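Local coordinates for putative methyl-accepting chemotaxis protein (Salmonella enterica subsp. enterica serovar Typhimurium str. LT2, PDB 6DB1) that probably senses chemical signals through its N-terminal ligand-binding domain, as part of a chemotaxis receptor, at residues Q91-K96 and T119-L124; M21-Q26 and E68-L73. All blocks are in the same frame, centred on the assembly; numbering follows the deposited sequence.

Contact 1 (Q91-K96 and T119-L124)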
ATOM      1  N   GLN A  91       9.119   3.144  11.741  1.00 40.59           N
ATOM      2  CA  GLN A  91       9.066   3.190  13.223  1.00 43.37           C
ATOM      3  C   GLN A  91       8.702   4.604  13.706  1.00 44.50           C
ATOM      4  O   GLN A  91       7.963   4.750  14.678  1.00 47.47           O
ATOM      5  CB  GLN A  91      10.375   2.687  13.840  1.00 44.48           C
ATOM      6  CG  GLN A  91      10.387   2.771  15.364  1.00 47.87           C
ATOM      7  CD  GLN A  91      11.475   1.937  15.994  1.00 51.80           C
ATOM      8  OE1 GLN A  91      11.827   0.868  15.502  1.00 51.30           O
ATOM      9  NE2 GLN A  91      11.975   2.390  17.132  1.00 55.87           N
ATOM     10  N   ALA A  92       9.206   5.636  13.037  1.00 47.03           N
ATOM     11  CA  ALA A  92       8.886   7.003  13.435  1.00 47.69           C
ATOM     12  C   ALA A  92       7.392   7.279  13.192  1.00 46.31           C
ATOM     13  O   ALA A  92       6.706   7.818  14.056  1.00 42.40           O
ATOM     14  CB  ALA A  92       9.764   7.976  12.681  1.00 48.36           C
ATOM     15  N   LEU A  93       6.908   6.922  12.006  1.00 43.71           N
ATOM     16  CA  LEU A  93       5.522   7.149  11.651  1.00 45.16           C
ATOM     17  C   LEU A  93       4.603   6.557  12.722  1.00 48.39           C
ATOM     18  O   LEU A  93       3.605   7.172  13.109  1.00 47.48           O
ATOM     19  CB  LEU A  93       5.265   6.520  10.279  1.00 44.97           C
ATOM     20  CG  LEU A  93       3.818   6.506   9.798  1.00 43.62           C
ATOM     21  CD1 LEU A  93       3.198   7.895   9.859  1.00 43.98           C
ATOM     22  CD2 LEU A  93       3.751   5.945   8.385  1.00 44.34           C
ATOM     23  N   LEU A  94       4.993   5.392  13.226  1.00 48.47           N
ATOM     24  CA  LEU A  94       4.218   4.664  14.198  1.00 47.58           C
ATOM     25  C   LEU A  94       4.343   5.272  15.596  1.00 51.91           C
ATOM     26  O   LEU A  94       3.326   5.550  16.240  1.00 52.48           O
ATOM     27  CB  LEU A  94       4.703   3.211  14.216  1.00 48.07           C
ATOM     28  CG  LEU A  94       4.081   2.297  15.275  1.00 49.51           C
ATOM     29  CD1 LEU A  94       2.598   2.050  15.005  1.00 47.09           C
ATOM     30  CD2 LEU A  94       4.832   0.975  15.334  1.00 51.92           C
ATOM     31  N   GLU A  95       5.565   5.460  16.077  1.00 53.70           N
ATOM     32  CA  GLU A  95       5.755   5.910  17.474  1.00 58.26           C
ATOM     33  C   GLU A  95       5.518   7.412  17.658  1.00 59.90           C
ATOM     34  O   GLU A  95       5.251   7.825  18.785  1.00 61.13           O
ATOM     35  CB  GLU A  95       7.152   5.540  17.968  1.00 58.67           C
ATOM     36  CG  GLU A  95       7.272   4.071  18.308  1.00 61.20           C
ATOM     37  CD  GLU A  95       8.687   3.530  18.320  1.00 68.27           C
ATOM     38  OE1 GLU A  95       8.831   2.295  18.192  1.00 73.22           O
ATOM     39  OE2 GLU A  95       9.641   4.344  18.450  1.00 74.72           O
ATOM     40  N   LYS A  96       5.590   8.210  16.594  1.00 59.30           N
ATOM     41  CA  LYS A  96       5.427   9.662  16.734  1.00 60.70           C
ATOM     42  C   LYS A  96       4.162  10.163  16.027  1.00 59.57           C
ATOM     43  O   LYS A  96       3.693  11.251  16.352  1.00 64.13           O
ATOM     44  CB  LYS A  96       6.641  10.394  16.154  1.00 62.72           C
ATOM     45  CG  LYS A  96       7.982  10.082  16.807  1.00 66.10           C
ATOM     46  CD  LYS A  96       9.137  10.795  16.130  1.00 72.42           C
ATOM     47  CE  LYS A  96      10.482  10.491  16.753  1.00 78.18           C
ATOM     48  NZ  LYS A  96      11.579  11.199  16.047  1.00 84.04           N
ATOM     49  N   THR A 119      -0.824  18.279  11.216  1.00 98.35           N
ATOM     50  CA  THR A 119       0.477  18.943  11.145  1.00100.56           C
ATOM     51  C   THR A 119       1.632  17.945  11.307  1.00105.86           C
ATOM     52  O   THR A 119       2.467  17.806  10.406  1.00114.69           O
ATOM     53  CB  THR A 119       0.594  20.049  12.205  1.00101.31           C
ATOM     54  OG1 THR A 119       0.241  19.482  13.467  1.00 98.94           O
ATOM     55  CG2 THR A 119      -0.291  21.245  11.928  1.00100.42           C
ATOM     56  N   VAL A 120       1.665  17.234  12.429  1.00102.03           N
ATOM     57  CA  VAL A 120       2.801  16.348  12.740  1.00 99.68           C
ATOM     58  C   VAL A 120       2.817  15.083  11.870  1.00 96.64           C
ATOM     59  O   VAL A 120       3.861  14.764  11.291  1.00 96.88           O
ATOM     60  CB  VAL A 120       2.816  15.971  14.233  1.00 98.28           C
ATOM     61  CG1 VAL A 120       3.940  14.995  14.555  1.00 99.30           C
ATOM     62  CG2 VAL A 120       2.907  17.203  15.118  1.00 99.01           C
ATOM     63  N   THR A 121       1.698  14.366  11.783  1.00 88.76           N
ATOM     64  CA  THR A 121       1.698  13.084  11.071  1.00 89.19           C
ATOM     65  C   THR A 121       2.172  13.260   9.614  1.00 97.41           C
ATOM     66  O   THR A 121       3.246  12.770   9.283  1.00103.80           O
ATOM     67  CB  THR A 121       0.365  12.350  11.264  1.00 82.38           C
ATOM     68  OG1 THR A 121       0.195  12.157  12.668  1.00 76.12           O
ATOM     69  CG2 THR A 121       0.322  11.003  10.577  1.00 82.98           C
ATOM     70  N   PRO A 122       1.412  13.950   8.740  1.00 79.38           N
ATOM     71  CA  PRO A 122       1.842  14.105   7.341  1.00 75.92           C
ATOM     72  C   PRO A 122       3.356  14.125   7.060  1.00 70.61           C
ATOM     73  O   PRO A 122       3.816  13.394   6.186  1.00 65.37           O
ATOM     74  CB  PRO A 122       1.184  15.440   6.998  1.00 86.31           C
ATOM     75  CG  PRO A 122      -0.207  15.239   7.541  1.00 87.43           C
ATOM     76  CD  PRO A 122      -0.004  14.363   8.766  1.00 83.02           C
ATOM     77  N   ALA A 123       4.123  14.933   7.773  1.00 68.13           N
ATOM     78  CA  ALA A 123       5.568  14.983   7.539  1.00 66.81           C
ATOM     79  C   ALA A 123       6.176  13.576   7.644  1.00 63.64           C
ATOM     80  O   ALA A 123       6.994  13.184   6.822  1.00 62.62           O
ATOM     81  CB  ALA A 123       6.212  15.916   8.532  1.00 69.07           C
ATOM     82  N   LEU A 124       5.765  12.842   8.677  1.00 61.54           N
ATOM     83  CA  LEU A 124       6.244  11.475   8.970  1.00 55.65           C
ATOM     84  C   LEU A 124       5.749  10.497   7.904  1.00 53.65           C
ATOM     85  O   LEU A 124       6.446   9.542   7.528  1.00 47.56           O
ATOM     86  CB  LEU A 124       5.725  11.062  10.351  1.00 56.13           C
ATOM     87  CG  LEU A 124       6.210  11.925  11.513  1.00 55.24           C
ATOM     88  CD1 LEU A 124       5.488  11.557  12.802  1.00 58.36           C
ATOM     89  CD2 LEU A 124       7.717  11.794  11.679  1.00 55.99           C
TER
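Leu-124 and Val-120 lean on the flat carbonyl group of Lys-96, and no ring takes part in the contact. Leu-124 CD1 stands nearly straight over one face of that group, 3.8 Å from Lys-96 C. Val-120 CG1 comes to the same side but tilted, 4.2 Å from Lys-96 O. CD1 also lies 3.7 Å from Lys-96 CB, while the rest of the extended lysine chain leads away from helix 110-144. Leu-124 owes this reach to its CG lying beside the backbone N (chi1 -62°). Its other methyl, CD2, turns to Ala-92, with CD2 and Ala-92 CB 4.4 Å apart. Deeper in, Leu-93 and Leu-124 cross obliquely: Leu-93 CD1 meets Leu-124 CB at 4.1 Å and Thr-121 CG2 at 4.3 Å. Thr-121 meets Leu-93 through its methyl, while its hydroxyl is hydrogen-bonded to Gln-101 NE2. Both helices are irregular within the contact: there is a wider pi-type turn at 93-96, and helix 110-144 is kinked at Pro-122, whose N makes no bond to the preceding turn. Tyr-31 of helix 13-46 also touches Leu-93. The segment axes run 9.5 Å apart at 165°, the near-antiparallel packing of neighbouring helices in a four-helix bundle, the fold of many chemoreceptor sensor domains.

Contact 2 (M21-Q26 and E68-L73)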
HETATM    1  N   MSE A  21       8.827  -6.969   0.092  0.50 27.06           N
HETATM    2  CA  MSE A  21       7.953  -6.048  -0.658  0.50 28.14           C
HETATM    3  C   MSE A  21       6.510  -6.224  -0.216  0.50 28.88           C
HETATM    4  O   MSE A  21       5.771  -5.264  -0.118  0.50 28.42           O
HETATM    5  CB  MSE A  21       8.142  -6.250  -2.179  0.50 27.88           C
HETATM    6  CG  MSE A  21       7.184  -5.395  -3.024  0.50 29.45           C
HETATM    7 SE   MSE A  21       7.450  -5.739  -4.956  0.50 30.99          SE
HETATM    8  CE  MSE A  21       9.296  -6.410  -4.782  0.50 29.11           C
ATOM      9  N   THR A  22       6.122  -7.462   0.082  1.00 30.87           N
ATOM     10  CA  THR A  22       4.767  -7.776   0.528  1.00 31.82           C
ATOM     11  C   THR A  22       4.528  -7.248   1.946  1.00 30.20           C
ATOM     12  O   THR A  22       3.485  -6.683   2.206  1.00 29.86           O
ATOM     13  CB  THR A  22       4.500  -9.286   0.457  1.00 34.85           C
ATOM     14  OG1 THR A  22       4.483  -9.647  -0.926  1.00 35.34           O
ATOM     15  CG2 THR A  22       3.194  -9.684   1.113  1.00 36.45           C
ATOM     16  N   VAL A  23       5.493  -7.434   2.851  1.00 30.47           N
ATOM     17  CA  VAL A  23       5.351  -6.940   4.224  1.00 29.92           C
ATOM     18  C   VAL A  23       5.283  -5.403   4.222  1.00 29.27           C
ATOM     19  O   VAL A  23       4.515  -4.810   4.993  1.00 29.88           O
ATOM     20  CB  VAL A  23       6.476  -7.475   5.126  1.00 29.32           C
ATOM     21  CG1 VAL A  23       6.541  -6.761   6.468  1.00 29.32           C
ATOM     22  CG2 VAL A  23       6.330  -8.972   5.322  1.00 31.57           C
ATOM     23  N   LEU A  24       6.077  -4.763   3.375  1.00 29.22           N
ATOM     24  CA  LEU A  24       6.071  -3.305   3.267  1.00 29.58           C
ATOM     25  C   LEU A  24       4.704  -2.825   2.744  1.00 29.22           C
ATOM     26  O   LEU A  24       4.155  -1.847   3.244  1.00 28.39           O
ATOM     27  CB  LEU A  24       7.225  -2.867   2.354  1.00 30.69           C
ATOM     28  CG  LEU A  24       7.344  -1.364   2.076  1.00 33.05           C
ATOM     29  CD1 LEU A  24       7.506  -0.560   3.360  1.00 32.75           C
ATOM     30  CD2 LEU A  24       8.505  -1.082   1.122  1.00 35.51           C
ATOM     31  N   SER A  25       4.150  -3.485   1.732  1.00 30.04           N
ATOM     32  CA  SER A  25       2.828  -3.090   1.196  1.00 31.22           C
ATOM     33  C   SER A  25       1.730  -3.281   2.244  1.00 31.42           C
ATOM     34  O   SER A  25       0.823  -2.478   2.356  1.00 31.82           O
ATOM     35  CB  SER A  25       2.487  -3.856  -0.041  1.00 32.35           C
ATOM     36  OG  SER A  25       3.314  -3.457  -1.108  1.00 33.16           O
ATOM     37  N   GLN A  26       1.825  -4.374   2.982  1.00 32.89           N
ATOM     38  CA  GLN A  26       0.871  -4.664   4.018  1.00 34.64           C
ATOM     39  C   GLN A  26       0.968  -3.583   5.098  1.00 35.18           C
ATOM     40  O   GLN A  26      -0.060  -3.147   5.616  1.00 36.30           O
ATOM     41  CB  GLN A  26       1.106  -6.061   4.584  1.00 35.13           C
ATOM     42  CG  GLN A  26       0.666  -7.178   3.652  1.00 37.76           C
ATOM     43  CD  GLN A  26       1.165  -8.533   4.101  1.00 40.68           C
ATOM     44  OE1 GLN A  26       2.151  -8.658   4.835  1.00 40.20           O
ATOM     45  NE2 GLN A  26       0.503  -9.573   3.626  1.00 42.98           N
ATOM     46  N   GLU A  68       7.623  -5.238  12.864  1.00 36.71           N
ATOM     47  CA  GLU A  68       8.446  -6.258  13.499  1.00 40.01           C
ATOM     48  C   GLU A  68       8.853  -7.310  12.462  1.00 39.69           C
ATOM     49  O   GLU A  68       9.990  -7.735  12.431  1.00 39.79           O
ATOM     50  CB  GLU A  68       7.705  -6.907  14.670  1.00 45.46           C
ATOM     51  CG  GLU A  68       7.634  -6.029  15.903  1.00 49.86           C
ATOM     52  CD  GLU A  68       8.954  -5.414  16.319  1.00 53.01           C
ATOM     53  OE1 GLU A  68       9.179  -4.236  15.993  1.00 54.37           O
ATOM     54  OE2 GLU A  68       9.760  -6.120  16.951  1.00 63.43           O
ATOM     55  N   GLU A  69       7.925  -7.691  11.601  1.00 37.67           N
ATOM     56  CA  GLU A  69       8.183  -8.680  10.561  1.00 38.19           C
ATOM     57  C   GLU A  69       9.192  -8.109   9.546  1.00 36.68           C
ATOM     58  O   GLU A  69      10.084  -8.839   9.039  1.00 36.72           O
ATOM     59  CB  GLU A  69       6.856  -9.039   9.899  1.00 40.99           C
ATOM     60  CG  GLU A  69       6.735 -10.467   9.440  1.00 46.47           C
ATOM     61  CD  GLU A  69       5.451 -10.734   8.664  1.00 51.16           C
ATOM     62  OE1 GLU A  69       5.517 -11.534   7.703  1.00 55.39           O
ATOM     63  OE2 GLU A  69       4.396 -10.123   8.999  1.00 47.68           O
HETATM   64  N   MSE A  70       9.095  -6.810   9.272  1.00 32.10           N
HETATM   65  CA  MSE A  70      10.026  -6.195   8.317  1.00 30.09           C
HETATM   66  C   MSE A  70      11.407  -6.226   8.872  1.00 31.15           C
HETATM   67  O   MSE A  70      12.355  -6.567   8.154  1.00 29.24           O
HETATM   68  CB  MSE A  70       9.662  -4.756   7.956  1.00 28.08           C
HETATM   69  CG  MSE A  70      10.396  -4.273   6.685  1.00 27.60           C
HETATM   70 SE   MSE A  70       9.626  -5.056   5.046  1.00 27.81          SE
HETATM   71  CE  MSE A  70      10.904  -4.237   3.816  1.00 26.35           C
ATOM     72  N   LYS A  71      11.537  -5.899  10.164  1.00 34.70           N
ATOM     73  CA  LYS A  71      12.850  -5.885  10.846  1.00 37.86           C
ATOM     74  C   LYS A  71      13.505  -7.274  10.836  1.00 39.77           C
ATOM     75  O   LYS A  71      14.730  -7.389  10.646  1.00 40.90           O
ATOM     76  CB  LYS A  71      12.695  -5.455  12.309  1.00 41.07           C
ATOM     77  CG  LYS A  71      12.464  -3.968  12.531  1.00 40.84           C
ATOM     78  CD  LYS A  71      12.199  -3.635  13.969  1.00 44.94           C
ATOM     79  CE  LYS A  71      12.259  -2.150  14.227  1.00 47.30           C
ATOM     80  NZ  LYS A  71      11.690  -1.825  15.551  1.00 50.55           N
ATOM     81  N   ALA A  72      12.698  -8.304  11.105  1.00 38.73           N
ATOM     82  CA  ALA A  72      13.172  -9.694  11.155  1.00 41.07           C
ATOM     83  C   ALA A  72      13.716 -10.152   9.793  1.00 41.23           C
ATOM     84  O   ALA A  72      14.597 -11.005   9.761  1.00 41.05           O
ATOM     85  CB  ALA A  72      12.063 -10.606  11.648  1.00 43.07           C
ATOM     86  N   LEU A  73      13.212  -9.571   8.693  1.00 38.19           N
ATOM     87  CA  LEU A  73      13.608  -9.913   7.299  1.00 39.13           C
ATOM     88  C   LEU A  73      14.759  -9.047   6.770  1.00 37.72           C
ATOM     89  O   LEU A  73      15.309  -9.366   5.718  1.00 36.84           O
ATOM     90  CB  LEU A  73      12.414  -9.651   6.365  1.00 39.43           C
ATOM     91  CG  LEU A  73      11.189 -10.554   6.498  1.00 40.71           C
ATOM     92  CD1 LEU A  73      10.099 -10.102   5.538  1.00 38.76           C
ATOM     93  CD2 LEU A  73      11.531 -12.013   6.241  1.00 44.46           C
TER
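A chi1 of 168° in Val-23 and a chi2 of 75° in the selenomethionine Met-70 bring these two side chains together. Val-23 has CG1 anti to its backbone N and CG2 on the side of that N, which splits its two methyls between different partners. The bend in the Met-70 chain folds its selenium back alongside the valine, and the two side chains run past each other in opposite directions. CG1 of Val-23 rests 3.8 Å from Met-70 SE and equally near Met-70 N. CG2 of Val-23 instead touches Leu-73 CD1 at 3.9 Å and the carboxylate of Glu-69, whose OE1 is 3.6 Å away. That acid thus lies against a methyl at the border of the contact, while its OE2 forms a salt bridge with Lys-66, which also donates to Gln-26 OE1. Beyond the selenium, Met-70 CE reaches Leu-24 CB at 4.2 Å. Leu-24 and Met-70 both continue into the interior, where Trp-90 of helix 80-105 and Phe-135 of helix 110-144 touch each of them. Along another face of helix 13-46 lies the second subunit, whose Ser-25 makes a weak hydrogen bond with Thr-22, so segment 21-26 packs against helix 54-73 and across the dimer interface as well.

How the contacts relate
From the N terminus, helix 13-46 runs out and helix 54-73 returns, and contact 2 closes this first hairpin over 41 intervening residues. After a short connection, helices 80-105 and 110-144 form a second hairpin, which contact 1 closes over 22 residues. The two closures follow in series, neither nested nor crossed, with centres 18 Å apart on opposite sides of the chain's centre. They nevertheless meet directly: Gln-91 OE1 and Lys-71 NZ, 2.7 Å apart, probably share a hydrogen bond joining helices 54-73 and 80-105. Phe-128 of the last helix touches both Leu-24 of contact 2 and Leu-93 of contact 1, bridging the hairpins through the core.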